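Local structure of lipase (4OPM) at residues 168-178 against 193-204. The protein is a putative lipase of the alpha/beta hydrolase fold that probably hydrolyses the ester bonds of triacylglycerols. Numbering follows the deposited sequence.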
ATOM      1  N   VAL A 168      -4.909  16.173  -1.274  1.00 21.76           N
ATOM      2  CA  VAL A 168      -5.190  16.708  -2.611  0.60 20.31           C
ATOM      3  C   VAL A 168      -6.661  17.162  -2.608  1.00 25.96           C
ATOM      4  O   VAL A 168      -7.555  16.308  -2.700  1.00 25.12           O
ATOM      5  CB  VAL A 168      -4.873  15.692  -3.743  0.60 21.90           C
ATOM      6  CG1 VAL A 168      -5.193  16.284  -5.118  0.60 21.15           C
ATOM      7  CG2 VAL A 168      -3.408  15.232  -3.682  0.60 20.85           C
ATOM      8  N   SER A 169      -6.906  18.474  -2.455  1.00 24.85           N
ATOM      9  CA  SER A 169      -8.251  19.047  -2.353  0.50 25.86           C
ATOM     10  C   SER A 169      -8.551  20.060  -3.457  1.00 31.58           C
ATOM     11  O   SER A 169      -9.721  20.408  -3.672  1.00 32.87           O
ATOM     12  CB  SER A 169      -8.414  19.736  -0.998  0.50 29.46           C
ATOM     13  OG  SER A 169      -7.883  18.966   0.068  0.50 37.14           O
ATOM     14  N   LYS A 170      -7.509  20.586  -4.115  1.00 27.72           N
ATOM     15  CA  LYS A 170      -7.693  21.598  -5.159  1.00 28.55           C
ATOM     16  C   LYS A 170      -6.651  21.412  -6.263  1.00 31.90           C
ATOM     17  O   LYS A 170      -5.640  20.748  -6.029  1.00 29.57           O
ATOM     18  CB  LYS A 170      -7.621  23.024  -4.553  1.00 32.78           C
ATOM     19  CG  LYS A 170      -6.262  23.397  -3.961  1.00 45.44           C
ATOM     20  CD  LYS A 170      -6.288  24.739  -3.243  1.00 54.28           C
ATOM     21  CE  LYS A 170      -4.899  25.215  -2.876  1.00 63.92           C
ATOM     22  NZ  LYS A 170      -4.263  24.367  -1.829  1.00 71.68           N
ATOM     23  N   LYS A 171      -6.892  22.006  -7.449  1.00 29.74           N
ATOM     24  CA  LYS A 171      -5.969  21.928  -8.589  1.00 30.00           C
ATOM     25  C   LYS A 171      -4.577  22.423  -8.182  1.00 31.96           C
ATOM     26  O   LYS A 171      -4.451  23.437  -7.481  1.00 31.12           O
ATOM     27  CB  LYS A 171      -6.500  22.724  -9.792  1.00 34.46           C
ATOM     28  CG  LYS A 171      -7.618  22.020 -10.552  1.00 53.17           C
ATOM     29  CD  LYS A 171      -8.133  22.866 -11.711  1.00 63.26           C
ATOM     30  CE  LYS A 171      -9.385  22.287 -12.323  1.00 77.21           C
ATOM     31  NZ  LYS A 171     -10.068  23.258 -13.220  1.00 89.02           N
ATOM     32  N   GLY A 172      -3.561  21.664  -8.580  1.00 26.13           N
ATOM     33  CA  GLY A 172      -2.171  21.960  -8.263  1.00 25.50           C
ATOM     34  C   GLY A 172      -1.652  21.194  -7.062  1.00 28.22           C
ATOM     35  O   GLY A 172      -0.435  21.079  -6.894  1.00 28.40           O
ATOM     36  N   ASP A 173      -2.562  20.653  -6.218  1.00 23.64           N
ATOM     37  CA  ASP A 173      -2.148  19.891  -5.032  1.00 22.25           C
ATOM     38  C   ASP A 173      -1.449  18.571  -5.379  1.00 25.22           C
ATOM     39  O   ASP A 173      -0.564  18.157  -4.633  1.00 23.79           O
ATOM     40  CB  ASP A 173      -3.325  19.593  -4.106  1.00 22.92           C
ATOM     41  CG  ASP A 173      -3.847  20.770  -3.296  1.00 31.00           C
ATOM     42  OD1 ASP A 173      -3.252  21.880  -3.387  1.00 30.74           O
ATOM     43  OD2 ASP A 173      -4.847  20.587  -2.575  1.00 31.49           O
ATOM     44  N   PHE A 174      -1.846  17.903  -6.481  1.00 21.69           N
ATOM     45  CA  PHE A 174      -1.240  16.619  -6.842  1.00 21.42           C
ATOM     46  C   PHE A 174       0.243  16.795  -7.182  1.00 23.14           C
ATOM     47  O   PHE A 174       1.051  15.988  -6.723  1.00 20.80           O
ATOM     48  CB  PHE A 174      -2.000  15.928  -7.976  1.00 23.31           C
ATOM     49  CG  PHE A 174      -1.613  14.488  -8.243  1.00 25.38           C
ATOM     50  CD1 PHE A 174      -1.188  13.656  -7.208  1.00 28.84           C
ATOM     51  CD2 PHE A 174      -1.741  13.944  -9.516  1.00 27.36           C
ATOM     52  CE1 PHE A 174      -0.841  12.322  -7.458  1.00 29.63           C
ATOM     53  CE2 PHE A 174      -1.394  12.611  -9.765  1.00 29.81           C
ATOM     54  CZ  PHE A 174      -0.948  11.811  -8.736  1.00 28.41           C
ATOM     55  N   ASN A 175       0.606  17.872  -7.911  1.00 21.29           N
ATOM     56  CA  ASN A 175       2.008  18.167  -8.218  1.00 21.89           C
ATOM     57  C   ASN A 175       2.818  18.369  -6.931  1.00 25.01           C
ATOM     58  O   ASN A 175       3.944  17.866  -6.833  1.00 24.31           O
ATOM     59  CB  ASN A 175       2.145  19.385  -9.128  1.00 24.68           C
ATOM     60  CG  ASN A 175       2.198  19.010 -10.593  1.00 49.53           C
ATOM     61  OD1 ASN A 175       1.397  19.483 -11.401  1.00 43.42           O
ATOM     62  ND2 ASN A 175       3.136  18.141 -10.970  1.00 42.11           N
ATOM     63  N   TYR A 176       2.227  19.059  -5.929  1.00 21.79           N
ATOM     64  CA  TYR A 176       2.889  19.269  -4.637  1.00 21.19           C
ATOM     65  C   TYR A 176       3.141  17.916  -3.948  1.00 22.80           C
ATOM     66  O   TYR A 176       4.252  17.654  -3.466  1.00 21.54           O
ATOM     67  CB  TYR A 176       2.053  20.195  -3.721  1.00 22.72           C
ATOM     68  CG  TYR A 176       2.720  20.409  -2.380  1.00 22.67           C
ATOM     69  CD1 TYR A 176       3.781  21.302  -2.241  1.00 24.46           C
ATOM     70  CD2 TYR A 176       2.358  19.647  -1.269  1.00 23.22           C
ATOM     71  CE1 TYR A 176       4.440  21.458  -1.023  1.00 22.38           C
ATOM     72  CE2 TYR A 176       3.007  19.802  -0.041  1.00 23.81           C
ATOM     73  CZ  TYR A 176       4.052  20.704   0.073  1.00 26.63           C
ATOM     74  OH  TYR A 176       4.708  20.860   1.267  1.00 24.27           O
ATOM     75  N   LEU A 177       2.107  17.060  -3.908  1.00 20.33           N
ATOM     76  CA  LEU A 177       2.204  15.733  -3.291  1.00 19.77           C
ATOM     77  C   LEU A 177       3.310  14.899  -3.940  1.00 21.08           C
ATOM     78  O   LEU A 177       4.125  14.317  -3.219  1.00 19.37           O
ATOM     79  CB  LEU A 177       0.864  14.977  -3.371  1.00 19.63           C
ATOM     80  CG  LEU A 177       0.864  13.555  -2.788  1.00 23.12           C
ATOM     81  CD1 LEU A 177       1.095  13.577  -1.281  1.00 23.82           C
ATOM     82  CD2 LEU A 177      -0.425  12.829  -3.115  1.00 23.46           C
ATOM     83  N   LEU A 178       3.360  14.870  -5.283  1.00 18.05           N
ATOM     84  CA  LEU A 178       4.374  14.093  -6.014  1.00 18.41           C
ATOM     85  C   LEU A 178       5.788  14.543  -5.655  1.00 20.62           C
ATOM     86  O   LEU A 178       6.681  13.696  -5.546  1.00 20.57           O
ATOM     87  CB  LEU A 178       4.179  14.180  -7.532  1.00 19.39           C
ATOM     88  CG  LEU A 178       2.854  13.643  -8.084  1.00 25.63           C
ATOM     89  CD1 LEU A 178       2.677  14.029  -9.538  1.00 27.32           C
ATOM     90  CD2 LEU A 178       2.771  12.162  -7.960  1.00 30.84           C
ATOM     91  N   LEU A 193      -2.136  13.345 -15.180  1.00 21.80           N
ATOM     92  CA  LEU A 193      -1.923  13.941 -13.858  1.00 22.57           C
ATOM     93  C   LEU A 193      -3.216  14.663 -13.416  1.00 25.42           C
ATOM     94  O   LEU A 193      -3.682  14.459 -12.294  1.00 24.04           O
ATOM     95  CB  LEU A 193      -0.734  14.928 -13.923  1.00 23.67           C
ATOM     96  CG  LEU A 193      -0.183  15.442 -12.592  1.00 29.95           C
ATOM     97  CD1 LEU A 193       1.319  15.658 -12.687  1.00 31.36           C
ATOM     98  CD2 LEU A 193      -0.878  16.740 -12.150  1.00 33.75           C
ATOM     99  N   GLN A 194      -3.791  15.476 -14.315  1.00 22.34           N
ATOM    100  CA  GLN A 194      -5.009  16.255 -14.052  1.00 22.64           C
ATOM    101  C   GLN A 194      -6.221  15.347 -13.803  1.00 23.23           C
ATOM    102  O   GLN A 194      -7.014  15.636 -12.905  1.00 20.93           O
ATOM    103  CB  GLN A 194      -5.280  17.227 -15.204  1.00 25.22           C
ATOM    104  CG  GLN A 194      -4.321  18.423 -15.160  1.00 43.30           C
ATOM    105  CD  GLN A 194      -4.222  19.221 -16.434  1.00 62.73           C
ATOM    106  OE1 GLN A 194      -5.054  19.122 -17.341  1.00 62.54           O
ATOM    107  NE2 GLN A 194      -3.195  20.047 -16.521  1.00 52.70           N
ATOM    108  N   ALA A 195      -6.337  14.231 -14.566  1.00 19.59           N
ATOM    109  CA  ALA A 195      -7.416  13.254 -14.398  1.00 19.14           C
ATOM    110  C   ALA A 195      -7.276  12.536 -13.053  1.00 21.65           C
ATOM    111  O   ALA A 195      -8.266  12.410 -12.333  1.00 20.92           O
ATOM    112  CB  ALA A 195      -7.398  12.250 -15.538  1.00 19.23           C
ATOM    113  N   GLN A 196      -6.044  12.113 -12.691  1.00 18.87           N
ATOM    114  CA  GLN A 196      -5.803  11.447 -11.405  1.00 18.23           C
ATOM    115  C   GLN A 196      -6.075  12.413 -10.244  1.00 21.07           C
ATOM    116  O   GLN A 196      -6.724  12.028  -9.264  1.00 21.23           O
ATOM    117  CB  GLN A 196      -4.370  10.877 -11.323  1.00 18.98           C
ATOM    118  CG  GLN A 196      -4.087  10.071 -10.033  1.00 26.35           C
ATOM    119  CD  GLN A 196      -5.096   8.978  -9.761  1.00 44.17           C
ATOM    120  OE1 GLN A 196      -5.390   8.142 -10.621  1.00 43.33           O
ATOM    121  NE2 GLN A 196      -5.641   8.958  -8.550  1.00 42.28           N
ATOM    122  N   GLU A 197      -5.614  13.669 -10.373  1.00 18.45           N
ATOM    123  CA  GLU A 197      -5.827  14.702  -9.347  1.00 18.32           C
ATOM    124  C   GLU A 197      -7.317  14.887  -9.054  1.00 22.22           C
ATOM    125  O   GLU A 197      -7.705  14.969  -7.883  1.00 21.67           O
ATOM    126  CB  GLU A 197      -5.208  16.023  -9.801  1.00 19.89           C
ATOM    127  CG  GLU A 197      -5.425  17.183  -8.841  1.00 23.34           C
ATOM    128  CD  GLU A 197      -4.692  18.426  -9.295  1.00 31.15           C
ATOM    129  OE1 GLU A 197      -5.056  18.975 -10.360  1.00 32.54           O
ATOM    130  OE2 GLU A 197      -3.710  18.812  -8.623  1.00 25.99           O
ATOM    131  N   LYS A 198      -8.152  14.953 -10.116  1.00 19.92           N
ATOM    132  CA  LYS A 198      -9.603  15.115  -9.968  1.00 20.41           C
ATOM    133  C   LYS A 198     -10.220  13.963  -9.153  1.00 23.73           C
ATOM    134  O   LYS A 198     -11.031  14.235  -8.277  1.00 24.66           O
ATOM    135  CB  LYS A 198     -10.286  15.238 -11.343  1.00 22.23           C
ATOM    136  CG  LYS A 198     -11.800  15.490 -11.295  1.00 25.23           C
ATOM    137  CD  LYS A 198     -12.187  16.741 -10.489  1.00 36.07           C
ATOM    138  CE  LYS A 198     -13.623  17.151 -10.705  1.00 55.48           C
ATOM    139  NZ  LYS A 198     -14.593  16.143 -10.190  1.00 69.03           N
ATOM    140  N   LEU A 199      -9.782  12.709  -9.384  1.00 20.68           N
ATOM    141  CA  LEU A 199     -10.275  11.536  -8.638  1.00 21.07           C
ATOM    142  C   LEU A 199      -9.905  11.646  -7.161  1.00 23.60           C
ATOM    143  O   LEU A 199     -10.724  11.353  -6.291  1.00 23.62           O
ATOM    144  CB  LEU A 199      -9.728  10.225  -9.227  1.00 20.89           C
ATOM    145  CG  LEU A 199     -10.196   9.880 -10.658  1.00 26.23           C
ATOM    146  CD1 LEU A 199      -9.390   8.721 -11.232  1.00 26.05           C
ATOM    147  CD2 LEU A 199     -11.674   9.561 -10.692  1.00 28.96           C
HETATM  148  N   MSE A 200      -8.683  12.124  -6.887  1.00 18.34           N
HETATM  149  CA  MSE A 200      -8.228  12.308  -5.510  1.00 16.31           C
HETATM  150  C   MSE A 200      -9.017  13.433  -4.806  1.00 23.04           C
HETATM  151  O   MSE A 200      -9.433  13.252  -3.652  1.00 21.98           O
HETATM  152  CB  MSE A 200      -6.734  12.578  -5.505  1.00 16.95           C
HETATM  153  CG  MSE A 200      -5.924  11.410  -6.044  1.00 20.44           C
HETATM  154 SE   MSE A 200      -4.057  11.831  -6.026  0.75 24.78          SE
HETATM  155  CE  MSE A 200      -3.719  11.473  -4.097  1.00 22.44           C
ATOM    156  N   ILE A 201      -9.301  14.555  -5.532  1.00 20.99           N
ATOM    157  CA  ILE A 201     -10.092  15.673  -5.000  1.00 21.50           C
ATOM    158  C   ILE A 201     -11.498  15.157  -4.615  1.00 26.91           C
ATOM    159  O   ILE A 201     -12.038  15.552  -3.572  1.00 25.50           O
ATOM    160  CB  ILE A 201     -10.153  16.875  -5.997  1.00 24.41           C
ATOM    161  CG1 ILE A 201      -8.773  17.578  -6.117  1.00 23.64           C
ATOM    162  CG2 ILE A 201     -11.252  17.899  -5.597  1.00 25.77           C
ATOM    163  CD1 ILE A 201      -8.645  18.576  -7.282  1.00 24.35           C
ATOM    164  N   ASN A 202     -12.073  14.254  -5.439  1.00 24.61           N
ATOM    165  CA  ASN A 202     -13.403  13.685  -5.177  1.00 25.49           C
ATOM    166  C   ASN A 202     -13.417  12.810  -3.910  1.00 29.49           C
ATOM    167  O   ASN A 202     -14.446  12.737  -3.243  1.00 29.16           O
ATOM    168  CB  ASN A 202     -13.899  12.878  -6.376  1.00 28.91           C
ATOM    169  CG  ASN A 202     -14.248  13.713  -7.593  1.00 44.02           C
ATOM    170  OD1 ASN A 202     -14.457  14.928  -7.518  1.00 37.30           O
ATOM    171  ND2 ASN A 202     -14.328  13.071  -8.748  1.00 37.16           N
ATOM    172  N   GLN A 203     -12.279  12.177  -3.574  1.00 26.68           N
ATOM    173  CA  GLN A 203     -12.152  11.331  -2.378  1.00 26.71           C
ATOM    174  C   GLN A 203     -11.712  12.127  -1.131  1.00 28.91           C
ATOM    175  O   GLN A 203     -11.734  11.565  -0.036  1.00 27.07           O
ATOM    176  CB  GLN A 203     -11.129  10.193  -2.619  1.00 27.39           C
ATOM    177  CG  GLN A 203     -11.458   9.204  -3.756  1.00 42.60           C
ATOM    178  CD  GLN A 203     -12.734   8.408  -3.570  1.00 60.60           C
ATOM    179  OE1 GLN A 203     -13.013   7.847  -2.505  1.00 55.31           O
ATOM    180  NE2 GLN A 203     -13.522   8.309  -4.627  1.00 54.54           N
ATOM    181  N   ALA A 204     -11.289  13.406  -1.297  1.00 26.77           N
ATOM    182  CA  ALA A 204     -10.754  14.269  -0.228  1.00 27.71           C
ATOM    183  C   ALA A 204     -11.567  14.241   1.093  1.00 30.90           C
ATOM    184  O   ALA A 204     -10.916  14.086   2.132  1.00 29.94           O
ATOM    185  CB  ALA A 204     -10.593  15.704  -0.704  1.00 29.32           C
TER
HETATM  186  O   HOH W   1      -1.191  19.150  -9.752  1.00 30.11           O
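E197 reaches from helix 190-220 to the start of helix 173-181, ending at the backbone N-H groups of F174 and the N-cap residue G172. Its chain is extended, with CG anti to the backbone N (chi1 177°), carrying the carboxylate across. E197 OE2 accepts a nearly straight bond from F174 N at 3.0 Å, on the lone pair turned away from OE1. G172 N also donates to E197 OE2, at 2.9 Å, but from above the carboxylate plane and more bent. A water gives OE2 a third bond and ties it to N175. Three donors thus grip one oxygen of the buried E197, and the helix N-terminus would probably favour its negative charge.

F174 is a knob set among L193, Q196, E197 and M200. SE of selenomethionine M200 lies over one face of the F174 ring, 3.9 Å from its centroid. L193 O sits at the ring edge, 3.4 Å from F174 CD2. The bend of M200 at chi3 (80°) sends CE on to V168 CG2 and L177 CD2.

V168 CG1 touches E197 CG and I201 CG1, and V168 crosses both side chains at about a right angle. I201 CD1 rests on the type II turn K170-D173, 3.6 Å from K170 C. In segment 168-178, D173 OD2 accepts from S169 N and K170 N.

The two helix segments cross at 97°, 9.9 Å apart at closest approach. A glutamate takes N-H groups at another helix's N-terminus, beside a Met-aromatic contact. Both helices follow strand 137-143 and precede strand 237-242 in the chain, where alpha/beta hydrolases commonly carry their cap or lid.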